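Oxidoreductase, fmn-binding (Shewanella oneidensis, PDB 4AWU) binds flavin mononucleotide and, as an Old Yellow Enzyme relative, probably uses it to pass reducing equivalents from NAD(P)H to activated C=C bonds of its substrates. Local coordinates at residues Phe98-His103 against Glu179-Asn184; Met22-Arg27 against Leu53-Gly58; Gln165-Ala170 against Val222-Ala227; Glu57-Ser62 against Trp70-Tyr75. The protein carries 1 engineered substitution. All coordinates share one frame; numbering follows the deposited sequence.

Contact 1: residues Phe98-His103 against Glu179-Asn184. With FMN (flavin mononucleotide), chain B; 4CH (4-chlorophenol), chain D.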
# COMPACT_ATOMS: atom_id res chain seq x y z
N PHE A 98 2.50 -3.22 -9.48
CA PHE A 98 1.44 -3.87 -8.73
C PHE A 98 0.44 -2.81 -8.27
O PHE A 98 0.81 -1.67 -8.00
CB PHE A 98 2.01 -4.58 -7.50
CG PHE A 98 2.53 -5.97 -7.77
CD1 PHE A 98 3.25 -6.25 -8.92
CD2 PHE A 98 2.33 -6.98 -6.85
CE1 PHE A 98 3.73 -7.52 -9.16
CE2 PHE A 98 2.81 -8.26 -7.08
CZ PHE A 98 3.52 -8.53 -8.23
N ALA A 99 -0.83 -3.19 -8.18
CA ALA A 99 -1.86 -2.29 -7.68
C ALA A 99 -2.07 -2.52 -6.20
O ALA A 99 -2.31 -3.64 -5.77
CB ALA A 99 -3.17 -2.52 -8.43
N GLN A 100 -1.99 -1.46 -5.39
CA GLN A 100 -2.26 -1.62 -3.97
C GLN A 100 -3.75 -1.54 -3.71
O GLN A 100 -4.34 -0.46 -3.75
CB GLN A 100 -1.54 -0.58 -3.11
CG GLN A 100 -1.68 -0.94 -1.63
CD GLN A 100 -1.18 0.12 -0.68
OE1 GLN A 100 -1.62 1.26 -0.71
NE2 GLN A 100 -0.27 -0.27 0.21
N LEU A 101 -4.35 -2.69 -3.42
CA LEU A 101 -5.79 -2.77 -3.17
C LEU A 101 -6.11 -2.25 -1.78
O LEU A 101 -5.61 -2.77 -0.78
CB LEU A 101 -6.27 -4.21 -3.30
CG LEU A 101 -5.97 -4.89 -4.63
CD1 LEU A 101 -6.73 -6.20 -4.69
CD2 LEU A 101 -6.33 -4.00 -5.82
N TRP A 102 -6.98 -1.26 -1.73
CA TRP A 102 -7.21 -0.49 -0.52
C TRP A 102 -8.63 -0.61 -0.01
O TRP A 102 -9.59 -0.44 -0.77
CB TRP A 102 -6.95 0.98 -0.82
CG TRP A 102 -6.55 1.82 0.34
CD1 TRP A 102 -6.33 1.41 1.62
CD2 TRP A 102 -6.31 3.23 0.31
NE1 TRP A 102 -5.96 2.49 2.39
CE2 TRP A 102 -5.94 3.61 1.61
CE3 TRP A 102 -6.37 4.20 -0.69
CZ2 TRP A 102 -5.64 4.93 1.94
CZ3 TRP A 102 -6.06 5.51 -0.36
CH2 TRP A 102 -5.70 5.86 0.94
N HIS A 103 -8.77 -0.91 1.28
CA HIS A 103 -10.02 -0.68 1.98
C HIS A 103 -9.68 -0.01 3.31
O HIS A 103 -8.95 -0.57 4.14
CB HIS A 103 -10.80 -1.97 2.19
CG HIS A 103 -12.23 -1.74 2.56
ND1 HIS A 103 -12.59 -1.03 3.68
CD2 HIS A 103 -13.39 -2.11 1.96
CE1 HIS A 103 -13.91 -0.97 3.76
NE2 HIS A 103 -14.42 -1.62 2.72
N GLU A 179 -0.99 -5.58 -4.44
CA GLU A 179 -0.51 -5.54 -3.07
C GLU A 179 -1.70 -5.30 -2.17
O GLU A 179 -2.41 -4.30 -2.31
CB GLU A 179 0.51 -4.43 -2.88
CG GLU A 179 1.08 -4.40 -1.47
CD GLU A 179 2.07 -3.27 -1.27
OE1 GLU A 179 3.25 -3.46 -1.62
OE2 GLU A 179 1.65 -2.21 -0.78
N LEU A 180 -1.91 -6.21 -1.23
CA LEU A 180 -2.97 -6.03 -0.25
C LEU A 180 -2.52 -5.02 0.78
O LEU A 180 -1.52 -5.23 1.46
CB LEU A 180 -3.29 -7.35 0.44
CG LEU A 180 -4.33 -7.21 1.54
CD1 LEU A 180 -5.65 -6.68 0.98
CD2 LEU A 180 -4.52 -8.55 2.24
N HIS A 181 -3.25 -3.92 0.88
CA HIS A 181 -2.94 -2.92 1.89
C HIS A 181 -3.50 -3.38 3.23
O HIS A 181 -4.68 -3.20 3.52
CB HIS A 181 -3.51 -1.56 1.51
CG HIS A 181 -2.92 -0.43 2.29
ND1 HIS A 181 -2.16 -0.62 3.42
CD2 HIS A 181 -2.97 0.91 2.09
CE1 HIS A 181 -1.77 0.55 3.89
NE2 HIS A 181 -2.25 1.49 3.10
N ALA A 182 -2.64 -3.99 4.05
CA ALA A 182 -3.06 -4.48 5.36
C ALA A 182 -2.33 -3.70 6.44
O ALA A 182 -2.05 -4.23 7.52
CB ALA A 182 -2.76 -5.96 5.48
N ALA A 183 -2.05 -2.43 6.16
CA ALA A 183 -1.18 -1.63 7.01
C ALA A 183 -1.82 -0.29 7.37
O ALA A 183 -2.96 -0.01 6.99
CB ALA A 183 0.16 -1.38 6.30
N ASN A 184 -1.07 0.51 8.12
CA ASN A 184 -1.44 1.88 8.45
C ASN A 184 -2.89 2.05 8.90
O ASN A 184 -3.56 3.00 8.52
CB ASN A 184 -1.13 2.80 7.27
CG ASN A 184 0.36 2.85 6.95
OD1 ASN A 184 1.20 2.63 7.82
ND2 ASN A 184 0.68 3.15 5.71
N1 FMN B . 1.74 3.67 2.04
C2 FMN B . 0.76 2.80 1.61
O2 FMN B . 0.81 1.63 1.99
N3 FMN B . -0.24 3.23 0.76
C4 FMN B . -0.32 4.55 0.40
O4 FMN B . -1.11 4.90 -0.49
C4A FMN B . 0.67 5.43 0.82
N5 FMN B . 0.62 6.75 0.46
C5A FMN B . 1.59 7.62 0.89
C6 FMN B . 1.55 8.93 0.45
C7 FMN B . 2.55 9.82 0.82
C7M FMN B . 2.48 11.23 0.32
C8 FMN B . 3.57 9.39 1.67
C8M FMN B . 4.68 10.33 2.05
C9 FMN B . 3.62 8.07 2.10
C9A FMN B . 2.64 7.17 1.67
N10 FMN B . 2.66 5.85 2.10
C10 FMN B . 1.69 4.98 1.66
C1' FMN B . 3.82 5.31 2.88
C2' FMN B . 4.99 5.12 1.92
O2' FMN B . 4.66 4.11 0.99
C3' FMN B . 6.29 4.75 2.62
O3' FMN B . 6.14 3.47 3.21
C4' FMN B . 6.66 5.79 3.67
O4' FMN B . 6.62 7.08 3.10
C5' FMN B . 8.05 5.57 4.28
O5' FMN B . 9.03 5.51 3.27
P FMN B . 10.00 6.77 2.98
O1P FMN B . 9.14 7.89 2.42
O2P FMN B . 10.65 7.23 4.26
O3P FMN B . 11.05 6.34 1.99
CL9 4CH D . -1.25 9.58 2.49
C4 4CH D . -1.18 7.92 2.95
C5 4CH D . -2.15 7.06 2.49
C6 4CH D . -2.10 5.72 2.84
C1 4CH D . -1.09 5.26 3.66
O7 4CH D . -1.06 3.93 3.98
C2 4CH D . -0.11 6.12 4.13
C3 4CH D . -0.16 7.46 3.78
O HOH W 1 -6.59 -2.93 1.76
O HOH W 2 -7.18 -2.50 4.79
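Gln100 and Glu179 face each other across strands 96-102 and 177-181, the third and fourth of the parallel TIM barrel, with their side chains on the flavin side. Three backbone bonds zip the strands: Glu179 N to Ala99 O, Leu101 N to Glu179 O and His181 N to Leu101 O. The tight part lies inside the barrel. Gln100, fully stretched with CG anti to its backbone N (chi1 -171°), carries its amide to the pyrimidine edge of FMN, where OE1 accepts a hydrogen bond from FMN N3 and NE2 gives a nearly straight bond to FMN O2 at 2.8 Å. The same NE2 bonds Glu179 OE2 (2.9 Å), more bent and tilted out of the amide plane; Glu179 OE1 is held by Tyr266 and His268. The amide lies stacked over one face of the His181 ring, the planes 19° apart, which probably limits the movement of both. Trp102 runs alongside His181 as an offset pair with little overlap, the ring centroids 4.7 Å apart. Beyond the Leu101-His181 bond the strands part, and this looser end is filled by water: one links Leu101 O, His103 N and His181 O, a second His103 O and His181 O. Within the segment 179-184, Ala183 N bonds His181 ND1. His181 NE2 meets the phenol oxygen O7 of 4-chlorophenol at 2.9 Å, at the ring's edge.

Contact 2: residues Met22-Arg27 against Leu53-Gly58. Engineered in segment 22-27: Leu25 (natural residue Met). With FMN (flavin mononucleotide), chain B; 4CH (4-chlorophenol), chain D.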
# COMPACT_ATOMS: atom_id res chain seq x y z
N MET A 22 9.37 1.61 -5.82
CA MET A 22 8.58 2.79 -5.57
C MET A 22 7.36 2.30 -4.82
O MET A 22 6.50 1.65 -5.40
CB MET A 22 8.18 3.48 -6.86
CG MET A 22 7.27 4.65 -6.66
SD MET A 22 6.79 5.38 -8.22
CE MET A 22 5.60 6.60 -7.66
N PRO A 23 7.29 2.60 -3.52
CA PRO A 23 6.19 2.09 -2.70
C PRO A 23 4.93 2.90 -2.96
O PRO A 23 4.99 3.94 -3.60
CB PRO A 23 6.68 2.32 -1.28
CG PRO A 23 7.49 3.57 -1.39
CD PRO A 23 8.15 3.52 -2.75
N PRO A 24 3.79 2.42 -2.45
CA PRO A 24 2.53 3.12 -2.66
C PRO A 24 2.60 4.54 -2.13
O PRO A 24 3.00 4.75 -0.98
CB PRO A 24 1.52 2.30 -1.85
CG PRO A 24 2.16 0.99 -1.63
CD PRO A 24 3.63 1.21 -1.62
N LEU A 25 2.21 5.50 -2.96
CA LEU A 25 2.20 6.90 -2.56
C LEU A 25 0.93 7.57 -3.06
O LEU A 25 0.83 7.97 -4.22
CB LEU A 25 3.43 7.62 -3.11
CG LEU A 25 4.78 7.10 -2.60
CD1 LEU A 25 5.88 7.48 -3.58
CD2 LEU A 25 5.09 7.61 -1.20
N THR A 26 -0.05 7.68 -2.17
CA THR A 26 -1.28 8.41 -2.43
C THR A 26 -0.95 9.84 -2.84
O THR A 26 -0.27 10.56 -2.12
CB THR A 26 -2.16 8.42 -1.17
OG1 THR A 26 -2.64 7.09 -0.92
CG2 THR A 26 -3.34 9.36 -1.32
N ARG A 27 -1.43 10.23 -4.02
CA ARG A 27 -1.23 11.58 -4.52
C ARG A 27 -2.57 12.28 -4.76
O ARG A 27 -2.61 13.48 -5.03
CB ARG A 27 -0.41 11.56 -5.81
CG ARG A 27 0.89 10.77 -5.71
CD ARG A 27 1.79 11.24 -4.57
NE ARG A 27 2.06 12.67 -4.66
CZ ARG A 27 2.99 13.22 -5.43
NH1 ARG A 27 3.77 12.45 -6.19
NH2 ARG A 27 3.16 14.53 -5.45
N LEU A 53 10.41 -2.18 -9.18
CA LEU A 53 9.00 -2.44 -9.00
C LEU A 53 8.32 -1.16 -8.57
O LEU A 53 8.83 -0.43 -7.72
CB LEU A 53 8.80 -3.52 -7.93
CG LEU A 53 7.37 -3.78 -7.46
CD1 LEU A 53 6.56 -4.52 -8.52
CD2 LEU A 53 7.39 -4.55 -6.16
N ILE A 54 7.17 -0.89 -9.17
CA ILE A 54 6.32 0.18 -8.71
C ILE A 54 5.10 -0.45 -8.07
O ILE A 54 4.52 -1.39 -8.61
CB ILE A 54 5.84 1.08 -9.86
CG1 ILE A 54 7.00 1.93 -10.38
CG2 ILE A 54 4.70 1.96 -9.40
CD1 ILE A 54 6.64 2.80 -11.57
N VAL A 55 4.73 0.06 -6.91
CA VAL A 55 3.46 -0.30 -6.30
C VAL A 55 2.62 0.95 -6.34
O VAL A 55 3.05 2.01 -5.89
CB VAL A 55 3.61 -0.77 -4.85
CG1 VAL A 55 2.28 -1.29 -4.33
CG2 VAL A 55 4.68 -1.84 -4.73
N SER A 56 1.43 0.85 -6.90
CA SER A 56 0.57 2.01 -7.05
C SER A 56 0.17 2.54 -5.69
O SER A 56 0.16 1.80 -4.70
CB SER A 56 -0.69 1.66 -7.83
OG SER A 56 -1.65 1.04 -6.99
N GLU A 57 -0.17 3.82 -5.64
CA GLU A 57 -0.90 4.37 -4.51
C GLU A 57 -2.10 3.49 -4.19
O GLU A 57 -2.62 2.79 -5.06
CB GLU A 57 -1.39 5.78 -4.86
CG GLU A 57 -2.35 5.82 -6.03
CD GLU A 57 -2.25 7.12 -6.81
OE1 GLU A 57 -2.88 8.11 -6.40
OE2 GLU A 57 -1.52 7.15 -7.83
N GLY A 58 -2.54 3.52 -2.94
CA GLY A 58 -3.74 2.80 -2.56
C GLY A 58 -4.86 3.10 -3.53
O GLY A 58 -5.09 4.26 -3.88
N1 FMN B . 1.74 3.67 2.04
C2 FMN B . 0.76 2.80 1.61
O2 FMN B . 0.81 1.63 1.99
N3 FMN B . -0.24 3.23 0.76
C4 FMN B . -0.32 4.55 0.40
O4 FMN B . -1.11 4.90 -0.49
C4A FMN B . 0.67 5.43 0.82
N5 FMN B . 0.62 6.75 0.46
C5A FMN B . 1.59 7.62 0.89
C6 FMN B . 1.55 8.93 0.45
C7 FMN B . 2.55 9.82 0.82
C7M FMN B . 2.48 11.23 0.32
C8 FMN B . 3.57 9.39 1.67
C8M FMN B . 4.68 10.33 2.05
C9 FMN B . 3.62 8.07 2.10
C9A FMN B . 2.64 7.17 1.67
N10 FMN B . 2.66 5.85 2.10
C10 FMN B . 1.69 4.98 1.66
C1' FMN B . 3.82 5.31 2.88
C2' FMN B . 4.99 5.12 1.92
O2' FMN B . 4.66 4.11 0.99
C3' FMN B . 6.29 4.75 2.62
O3' FMN B . 6.14 3.47 3.21
C4' FMN B . 6.66 5.79 3.67
O4' FMN B . 6.62 7.08 3.10
C5' FMN B . 8.05 5.57 4.28
O5' FMN B . 9.03 5.51 3.27
P FMN B . 10.00 6.77 2.98
O1P FMN B . 9.14 7.89 2.42
O2P FMN B . 10.65 7.23 4.26
O3P FMN B . 11.05 6.34 1.99
CL9 4CH D . -1.25 9.58 2.49
C4 4CH D . -1.18 7.92 2.95
C5 4CH D . -2.15 7.06 2.49
C6 4CH D . -2.10 5.72 2.84
C1 4CH D . -1.09 5.26 3.66
O7 4CH D . -1.06 3.93 3.98
C2 4CH D . -0.11 6.12 4.13
C3 4CH D . -0.16 7.46 3.78
O HOH W 3 3.27 4.64 -5.60
O HOH W 4 -4.34 6.62 -3.01
O HOH W 5 -4.26 8.79 -4.53
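Met22 joins Ile54 in a parallel bridge between the first and second strands of the TIM barrel, and the loop that follows, 23-27, carries part of the FMN site. Two backbone bonds make the strand pairing: Met22 N to Leu53 O and Val55 N to Met22 O, both 2.8 Å. Past Met22 direct pairing stops and a water takes over, donating to Pro23 O and Val55 O while accepting a weak bond from Leu25 N. Pro24 has no N-H to offer; its CG lies against Val55 CG1 at 3.5 Å, and its CB covers Ser56 O, a buried acceptor left without a partner. The flavin satisfies the next groups. Pro24 O accepts from the ribityl O2', Thr26 N donates to N5 at 2.9 Å, and O4 is gripped by both Thr26 OG1 and Gly58 N, which may favour negative charge on that end of the flavin. Engineered Leu25 rests CD2 on the flavin at C9 (3.6 Å). Another water spans Thr26 OG1 and Gly58 O. Glu57 CB sits against Leu25 O; the chi1 of 62° and the bend at chi2 set the direction of the carboxylate, whose OE2 bonds Tyr45. Arg27 itself is held by Leu349 O and other groups of the C-terminal region. Ser56 OG donates to Glu57 O at 2.8 Å.

Contact 3: residues Gln165-Ala170 against Val222-Ala227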
# COMPACT_ATOMS: atom_id res chain seq x y z
N GLN A 165 -12.52 -9.36 -6.63
CA GLN A 165 -12.88 -8.77 -7.91
C GLN A 165 -11.90 -7.67 -8.27
O GLN A 165 -11.52 -7.51 -9.43
CB GLN A 165 -14.29 -8.20 -7.86
CG GLN A 165 -14.76 -7.62 -9.19
CD GLN A 165 -14.78 -8.67 -10.29
OE1 GLN A 165 -15.31 -9.77 -10.11
NE2 GLN A 165 -14.20 -8.33 -11.43
N ALA A 166 -11.49 -6.90 -7.26
CA ALA A 166 -10.50 -5.84 -7.46
C ALA A 166 -9.21 -6.41 -8.02
O ALA A 166 -8.54 -5.77 -8.84
CB ALA A 166 -10.23 -5.12 -6.15
N ALA A 167 -8.85 -7.60 -7.57
CA ALA A 167 -7.66 -8.28 -8.06
C ALA A 167 -7.82 -8.64 -9.54
O ALA A 167 -6.89 -8.49 -10.33
CB ALA A 167 -7.38 -9.53 -7.24
N LEU A 168 -9.00 -9.14 -9.91
CA LEU A 168 -9.25 -9.45 -11.31
C LEU A 168 -9.22 -8.16 -12.11
O LEU A 168 -8.67 -8.12 -13.21
CB LEU A 168 -10.60 -10.15 -11.48
CG LEU A 168 -10.67 -11.58 -10.95
CD1 LEU A 168 -12.07 -12.15 -11.14
CD2 LEU A 168 -9.64 -12.45 -11.64
N ASN A 169 -9.80 -7.11 -11.55
CA ASN A 169 -9.81 -5.81 -12.21
C ASN A 169 -8.39 -5.30 -12.43
O ASN A 169 -8.09 -4.72 -13.47
CB ASN A 169 -10.60 -4.79 -11.40
CG ASN A 169 -12.07 -5.14 -11.30
OD1 ASN A 169 -12.56 -6.02 -11.99
ND2 ASN A 169 -12.78 -4.43 -10.43
N ALA A 170 -7.52 -5.51 -11.45
CA ALA A 170 -6.13 -5.12 -11.58
C ALA A 170 -5.48 -5.83 -12.76
O ALA A 170 -4.74 -5.23 -13.54
CB ALA A 170 -5.36 -5.40 -10.30
N VAL A 222 -5.30 -14.89 -3.88
CA VAL A 222 -4.47 -15.93 -4.47
C VAL A 222 -5.29 -16.81 -5.41
O VAL A 222 -4.85 -17.15 -6.51
CB VAL A 222 -3.81 -16.79 -3.38
CG1 VAL A 222 -3.16 -18.03 -4.00
CG2 VAL A 222 -2.78 -15.97 -2.61
N ASP A 223 -6.48 -17.18 -4.97
CA ASP A 223 -7.36 -18.00 -5.80
C ASP A 223 -7.67 -17.29 -7.11
O ASP A 223 -7.71 -17.91 -8.18
CB ASP A 223 -8.67 -18.30 -5.05
CG ASP A 223 -9.47 -19.40 -5.71
OD1 ASP A 223 -8.88 -20.45 -6.04
OD2 ASP A 223 -10.70 -19.21 -5.90
N ALA A 224 -7.89 -15.98 -7.02
CA ALA A 224 -8.26 -15.17 -8.18
C ALA A 224 -7.14 -15.04 -9.21
O ALA A 224 -7.37 -15.28 -10.40
CB ALA A 224 -8.71 -13.79 -7.72
N ILE A 225 -5.94 -14.66 -8.78
CA ILE A 225 -4.89 -14.28 -9.73
C ILE A 225 -3.55 -15.00 -9.55
O ILE A 225 -2.61 -14.76 -10.31
CB ILE A 225 -4.67 -12.76 -9.74
CG1 ILE A 225 -3.95 -12.31 -8.46
CG2 ILE A 225 -6.00 -12.03 -9.88
CD1 ILE A 225 -3.62 -10.83 -8.46
N GLY A 226 -3.46 -15.87 -8.55
CA GLY A 226 -2.25 -16.64 -8.33
C GLY A 226 -1.35 -15.99 -7.30
O GLY A 226 -1.21 -14.77 -7.25
N ALA A 227 -0.73 -16.82 -6.46
CA ALA A 227 0.08 -16.33 -5.35
C ALA A 227 1.27 -15.55 -5.87
O ALA A 227 1.77 -14.65 -5.20
CB ALA A 227 0.55 -17.49 -4.49
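Two neighbouring helices on the outer layer of the TIM barrel meet here: helix 153-172, which leads into the fourth barrel strand, and the C-terminal end of helix 212-225, which leads into the fifth. Ala167, Leu168, Ala224 and Ile225 make the whole contact, which is small, apolar and without a hydrogen bond between the segments. Ile225 does much of the touching with its CG2 branch. That methyl lies 3.7 Å from Ala167 O and 3.9 Å from Ala167 CB, while CD1 reaches the same CB from farther along the chain. With CG1 placed between the backbone N and the carbonyl carbon (chi1 73°), CG2 stands anti to the carbonyl carbon and is turned to the other helix. Leu168 and Ile225 run alongside each other in opposite senses. Leu168 CD2 comes over the last helical turn, 3.8 Å from Ala224 O, and also meets Ala224 CB and Ile225 CG2. Ala167 and Ala224 face each other through their methyls, CB to CB at 4.5 Å, and their small size is consistent with a close approach of the helices. The nearest CA atoms, those of Leu168 and Ala224, are 6.6 Å apart. The inner side of the contact rests on the barrel, with Ile225 against Ile178, whereas Leu168 and Ala224 are partly exposed. Nearby, Asp223 forms a salt bridge to Arg164, a polar link between the same two helices. Gly226 leaves the helix with positive phi (96°), and its N still closes a helical bond to Val222 O at 2.8 Å.

Contact 4: residues Glu57-Ser62 against Trp70-Tyr75. With 4CH (4-chlorophenol), chain E.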
# COMPACT_ATOMS: atom_id res chain seq x y z
N GLU A 57 -0.17 3.82 -5.64
CA GLU A 57 -0.90 4.37 -4.51
C GLU A 57 -2.10 3.49 -4.19
O GLU A 57 -2.62 2.79 -5.06
CB GLU A 57 -1.39 5.78 -4.86
CG GLU A 57 -2.35 5.82 -6.03
CD GLU A 57 -2.25 7.12 -6.81
OE1 GLU A 57 -2.88 8.11 -6.40
OE2 GLU A 57 -1.52 7.15 -7.83
N GLY A 58 -2.54 3.52 -2.94
CA GLY A 58 -3.74 2.80 -2.56
C GLY A 58 -4.86 3.10 -3.53
O GLY A 58 -5.09 4.26 -3.88
N THR A 59 -5.55 2.06 -3.98
CA THR A 59 -6.68 2.24 -4.88
C THR A 59 -7.88 1.47 -4.33
O THR A 59 -7.82 0.26 -4.14
CB THR A 59 -6.34 1.85 -6.34
OG1 THR A 59 -7.47 2.08 -7.19
CG2 THR A 59 -5.92 0.39 -6.45
N GLN A 60 -8.96 2.20 -4.04
CA GLN A 60 -10.09 1.62 -3.32
C GLN A 60 -10.82 0.56 -4.14
O GLN A 60 -11.02 0.70 -5.34
CB GLN A 60 -11.06 2.72 -2.87
CG GLN A 60 -11.64 3.57 -3.98
CD GLN A 60 -10.88 4.86 -4.20
OE1 GLN A 60 -9.75 5.02 -3.73
NE2 GLN A 60 -11.50 5.80 -4.90
N ILE A 61 -11.22 -0.51 -3.46
CA ILE A 61 -11.78 -1.68 -4.14
C ILE A 61 -13.28 -1.56 -4.32
O ILE A 61 -13.89 -2.37 -5.03
CB ILE A 61 -11.48 -2.97 -3.36
CG1 ILE A 61 -12.13 -2.95 -1.98
CG2 ILE A 61 -9.97 -3.16 -3.23
CD1 ILE A 61 -11.93 -4.24 -1.19
N SER A 62 -13.88 -0.55 -3.70
CA SER A 62 -15.32 -0.33 -3.78
C SER A 62 -15.63 1.09 -3.35
O SER A 62 -14.78 1.78 -2.80
CB SER A 62 -16.04 -1.29 -2.84
OG SER A 62 -15.83 -0.91 -1.49
N TRP A 70 -10.43 12.09 -4.00
CA TRP A 70 -9.62 12.08 -5.22
C TRP A 70 -8.62 10.94 -5.32
O TRP A 70 -7.72 10.99 -6.16
CB TRP A 70 -8.88 13.40 -5.38
CG TRP A 70 -9.69 14.61 -5.05
CD1 TRP A 70 -11.03 14.79 -5.28
CD2 TRP A 70 -9.23 15.80 -4.41
NE1 TRP A 70 -11.42 16.03 -4.83
CE2 TRP A 70 -10.34 16.66 -4.28
CE3 TRP A 70 -7.99 16.22 -3.92
CZ2 TRP A 70 -10.23 17.92 -3.70
CZ3 TRP A 70 -7.89 17.46 -3.34
CH2 TRP A 70 -9.01 18.30 -3.24
N THR A 71 -8.76 9.91 -4.49
CA THR A 71 -7.92 8.73 -4.66
C THR A 71 -8.55 7.87 -5.76
O THR A 71 -9.77 7.80 -5.87
CB THR A 71 -7.75 7.93 -3.36
OG1 THR A 71 -9.03 7.48 -2.88
CG2 THR A 71 -7.09 8.79 -2.29
N PRO A 72 -7.71 7.22 -6.58
CA PRO A 72 -8.22 6.44 -7.71
C PRO A 72 -8.86 5.13 -7.27
O PRO A 72 -8.33 4.46 -6.38
CB PRO A 72 -6.95 6.14 -8.52
CG PRO A 72 -5.87 6.10 -7.49
CD PRO A 72 -6.23 7.19 -6.52
N GLY A 73 -9.97 4.78 -7.89
CA GLY A 73 -10.61 3.51 -7.61
C GLY A 73 -10.16 2.44 -8.60
O GLY A 73 -9.45 2.72 -9.56
N ILE A 74 -10.58 1.20 -8.36
CA ILE A 74 -10.24 0.11 -9.25
C ILE A 74 -11.41 -0.85 -9.41
O ILE A 74 -11.22 -2.05 -9.56
CB ILE A 74 -8.97 -0.62 -8.77
CG1 ILE A 74 -8.47 -1.61 -9.82
CG2 ILE A 74 -9.20 -1.30 -7.42
CD1 ILE A 74 -7.01 -1.97 -9.66
N TYR A 75 -12.63 -0.30 -9.40
CA TYR A 75 -13.82 -1.14 -9.51
C TYR A 75 -14.76 -0.82 -10.68
O TYR A 75 -15.54 -1.67 -11.09
CB TYR A 75 -14.59 -1.16 -8.18
CG TYR A 75 -15.00 0.20 -7.66
CD1 TYR A 75 -16.23 0.75 -8.02
CD2 TYR A 75 -14.18 0.92 -6.80
CE1 TYR A 75 -16.62 1.99 -7.54
CE2 TYR A 75 -14.56 2.16 -6.32
CZ TYR A 75 -15.78 2.69 -6.70
OH TYR A 75 -16.16 3.92 -6.21
CL9 4CH E . -4.54 17.54 1.59
C4 4CH E . -5.30 16.13 0.96
C5 4CH E . -6.20 16.24 -0.09
C6 4CH E . -6.79 15.10 -0.61
C1 4CH E . -6.48 13.86 -0.08
O7 4CH E . -7.05 12.72 -0.61
C2 4CH E . -5.58 13.74 0.97
C3 4CH E . -4.99 14.88 1.49
O HOH W 6 -14.16 5.73 -6.28
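Gln60 and Gly73 bring their backbones within 4.7 Å, CA to CA, where the end of barrel strand 53-60 meets the loop before helix 77-93; Ile74 N bonds Gln60 O at 3.1 Å. A weak bond joins Gln60 N to Pro72 O. That carbonyl also accepts from Thr59 OG1 at 2.7 Å, the hydroxyl coming from well above the carbonyl plane. The bend of the Gln60 side chain at chi2 (-96°) brings its amide to Thr71. There it makes a two-way clasp: OE1 accepts from Thr71 OG1 (2.7 Å), and NE2 donates to Thr71 O (2.8 Å). The pair fixes the rotation of the amide, and a water joins its NE2 to Tyr75 OH. Tyr75 lays one ring face over Ser62 CA, a CH-pi contact with CA 3.8 Å from the ring centroid, while Gln60 O lies at the ring edge. Elsewhere along the strand, Ile74 crosses Thr59 at about a right angle, its CG2 3.8 Å from Thr59 CG2, and the Pro72 ring packs on the Glu57 carboxylate arm. The loop also brings Trp70 beside another bound 4-chlorophenol. Trp83 of helix 77-93 covers Glu57, Pro72 and Ile74 and bonds Thr59 OG1; Ile61 packs on helix 153-172 and Leu101 of strand 96-102, and Ile74 O accepts from Asn169.

Overall arrangement
Contacts 1 and 2 lie in the core of the barrel and share FMN and the same 4-chlorophenol; contact 1 joins adjacent parallel strands, contact 2 works mostly through the loop after its first strand, and strand 53-60 pairs directly with strand 96-102 between them. Contact 4 takes up the C-terminal end of strand 53-60, sharing Glu57 and Gly58 with contact 2, but trades regular strand pairing for side-chain clasps of a loop beside another 4-chlorophenol. Contact 3 lies farthest out, partly exposed, yet its helix 153-172 backs contacts 1 and 4: Ala166 and Ala167 meet Leu101, while Ala166 packs on Ile61. Contacts 1 and 2 thus offer polar groups to the flavin, whereas contact 3 is apolar across its segments.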